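Local coordinates for glycosyl hydrolase, family 8 (Clostridium perfringens, PDB 3REN), which probably hydrolyses alpha-glucans as an alpha-amylase, and is a family 8 glycosyl hydrolase with an (alpha/alpha)6-barrel fold, at residues 109-113 with 156-162. Sequence-based numbering, arbitrary orientation.
Sequences PSSAT and LVDYIDN
T113 makes the tight end of this antiparallel pairing, gripping two successive carbonyls, of V157 and D158, where the facing strand is interrupted. Its OG1 donates to V157 O at 2.6 Å, while its backbone N reaches D158 O at 2.9 Å. With chi1 at -69°, OG1 lies beside the backbone N, and CG2 is turned onto L156, 3.8 Å from CD1; the two side chains meet at about a right angle. I160 CD1 closes in on the hydroxyl, 3.5 Å from T113 OG1. Next along the ladder, A112 and Y159 form a non-hydrogen-bonded pair. S111 and I160 follow as a hydrogen-bonded pair, S111 N to I160 O (2.8 Å) being the straighter bond at its acceptor; S111 OG is hydrogen-bonded to I98 O and also receives a bond from a water whose bonds to I160 O and P109 O are weak. The other end is looser and more exposed: the Y159 ring extends past S110 CB, its OH bonded to D161 OD2 from above the carboxylate plane, and P109 merely brushes N162. Strand 111-112 thus borders a small three-stranded antiparallel sheet and leads directly into helix 113-130, A112 being its N-cap residue, while T113 and I160 pack against helix 133-150.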
loop_
_atom_site.group_PDB
_atom_site.type_symbol
_atom_site.label_atom_id
_atom_site.label_comp_id
_atom_site.label_asym_id
_atom_site.label_seq_id
_atom_site.Cartn_x
_atom_site.Cartn_y
_atom_site.Cartn_z
ATOM N N PRO A 109 16.978 -12.005 -3.382
ATOM C CA PRO A 109 16.990 -12.077 -4.849
ATOM C C PRO A 109 15.597 -12.045 -5.457
ATOM O O PRO A 109 15.441 -12.169 -6.668
ATOM C CB PRO A 109 17.658 -13.435 -5.132
ATOM C CG PRO A 109 17.375 -14.261 -3.923
ATOM C CD PRO A 109 17.412 -13.286 -2.769
ATOM N N SER A 110 14.576 -11.822 -4.652
ATOM C CA SER A 110 13.243 -11.812 -5.217
ATOM C C SER A 110 12.562 -10.453 -5.054
ATOM O O SER A 110 12.974 -9.627 -4.200
ATOM C CB SER A 110 12.431 -12.960 -4.629
ATOM O OG SER A 110 12.131 -12.631 -3.314
ATOM N N SER A 111 11.541 -10.253 -5.883
ATOM C CA SER A 111 10.811 -9.003 -6.013
ATOM C C SER A 111 9.286 -9.271 -6.091
ATOM O O SER A 111 8.891 -10.336 -6.547
ATOM C CB SER A 111 11.232 -8.316 -7.299
ATOM O OG SER A 111 12.561 -7.878 -7.192
ATOM N N ALA A 112 8.471 -8.299 -5.682
ATOM C CA ALA A 112 7.004 -8.353 -5.829
ATOM C C ALA A 112 6.581 -7.164 -6.704
ATOM O O ALA A 112 6.942 -6.039 -6.404
ATOM C CB ALA A 112 6.348 -8.229 -4.445
ATOM N N THR A 113 5.796 -7.406 -7.753
ATOM C CA THR A 113 5.349 -6.380 -8.686
ATOM C C THR A 113 4.745 -5.142 -7.999
ATOM O O THR A 113 4.983 -3.990 -8.415
ATOM C CB THR A 113 4.391 -7.023 -9.687
ATOM O OG1 THR A 113 5.137 -7.912 -10.532
ATOM C CG2 THR A 113 3.678 -6.004 -10.574
ATOM N N LEU A 156 0.888 -8.702 -15.677
ATOM C CA LEU A 156 2.010 -8.746 -14.735
ATOM C C LEU A 156 1.753 -9.772 -13.624
ATOM O O LEU A 156 0.727 -9.722 -12.925
ATOM C CB LEU A 156 2.256 -7.352 -14.097
ATOM C CG LEU A 156 2.514 -6.141 -14.987
ATOM C CD1 LEU A 156 3.000 -4.932 -14.154
ATOM C CD2 LEU A 156 3.581 -6.529 -16.015
ATOM N N VAL A 157 2.682 -10.697 -13.455
ATOM C CA VAL A 157 2.582 -11.653 -12.359
ATOM C C VAL A 157 3.246 -11.080 -11.120
ATOM O O VAL A 157 4.087 -10.146 -11.237
ATOM C CB VAL A 157 3.190 -13.034 -12.753
ATOM C CG1 VAL A 157 2.511 -13.529 -14.047
ATOM C CG2 VAL A 157 4.684 -12.923 -12.946
ATOM N N ASP A 158 2.880 -11.642 -9.963
ATOM C CA ASP A 158 3.233 -11.096 -8.679
ATOM C C ASP A 158 4.697 -11.214 -8.370
ATOM O O ASP A 158 5.271 -10.293 -7.796
ATOM C CB ASP A 158 2.526 -11.835 -7.533
ATOM C CG ASP A 158 1.020 -11.585 -7.480
ATOM O OD1 ASP A 158 0.481 -10.661 -8.163
ATOM O OD2 ASP A 158 0.365 -12.335 -6.718
ATOM N N TYR A 159 5.270 -12.391 -8.637
ATOM C CA TYR A 159 6.533 -12.803 -7.990
ATOM C C TYR A 159 7.602 -12.964 -9.056
ATOM O O TYR A 159 7.329 -13.475 -10.132
ATOM C CB TYR A 159 6.331 -14.118 -7.174
ATOM C CG TYR A 159 7.637 -14.697 -6.637
ATOM C CD1 TYR A 159 8.116 -14.376 -5.377
ATOM C CD2 TYR A 159 8.423 -15.510 -7.448
ATOM C CE1 TYR A 159 9.323 -14.904 -4.925
ATOM C CE2 TYR A 159 9.602 -16.007 -7.030
ATOM C CZ TYR A 159 10.056 -15.724 -5.784
ATOM O OH TYR A 159 11.277 -16.267 -5.454
ATOM N N ILE A 160 8.814 -12.492 -8.770
ATOM C CA ILE A 160 9.936 -12.581 -9.736
ATOM C C ILE A 160 11.202 -12.833 -8.911
ATOM O O ILE A 160 11.423 -12.157 -7.900
ATOM C CB ILE A 160 10.184 -11.293 -10.586
ATOM C CG1 ILE A 160 8.913 -10.726 -11.244
ATOM C CG2 ILE A 160 11.299 -11.532 -11.655
ATOM C CD1 ILE A 160 8.166 -9.622 -10.376
ATOM N N ASP A 161 11.995 -13.836 -9.306
ATOM C CA ASP A 161 13.334 -13.999 -8.754
ATOM C C ASP A 161 14.367 -14.154 -9.866
ATOM O O ASP A 161 14.071 -13.917 -11.036
ATOM C CB ASP A 161 13.418 -15.084 -7.664
ATOM C CG ASP A 161 13.150 -16.509 -8.194
ATOM O OD1 ASP A 161 13.171 -16.731 -9.414
ATOM O OD2 ASP A 161 12.886 -17.403 -7.379
ATOM N N ASN A 162 15.596 -14.497 -9.512
ATOM C CA ASN A 162 16.654 -14.596 -10.538
ATOM C C ASN A 162 16.447 -15.781 -11.517
ATOM O O ASN A 162 17.019 -15.790 -12.616
ATOM C CB ASN A 162 18.034 -14.648 -9.886
ATOM C CG ASN A 162 18.130 -15.713 -8.839
ATOM O OD1 ASN A 162 17.258 -15.847 -7.983
ATOM N ND2 ASN A 162 19.180 -16.509 -8.912
HETATM O O HOH W 1 13.648 -10.083 -8.781
#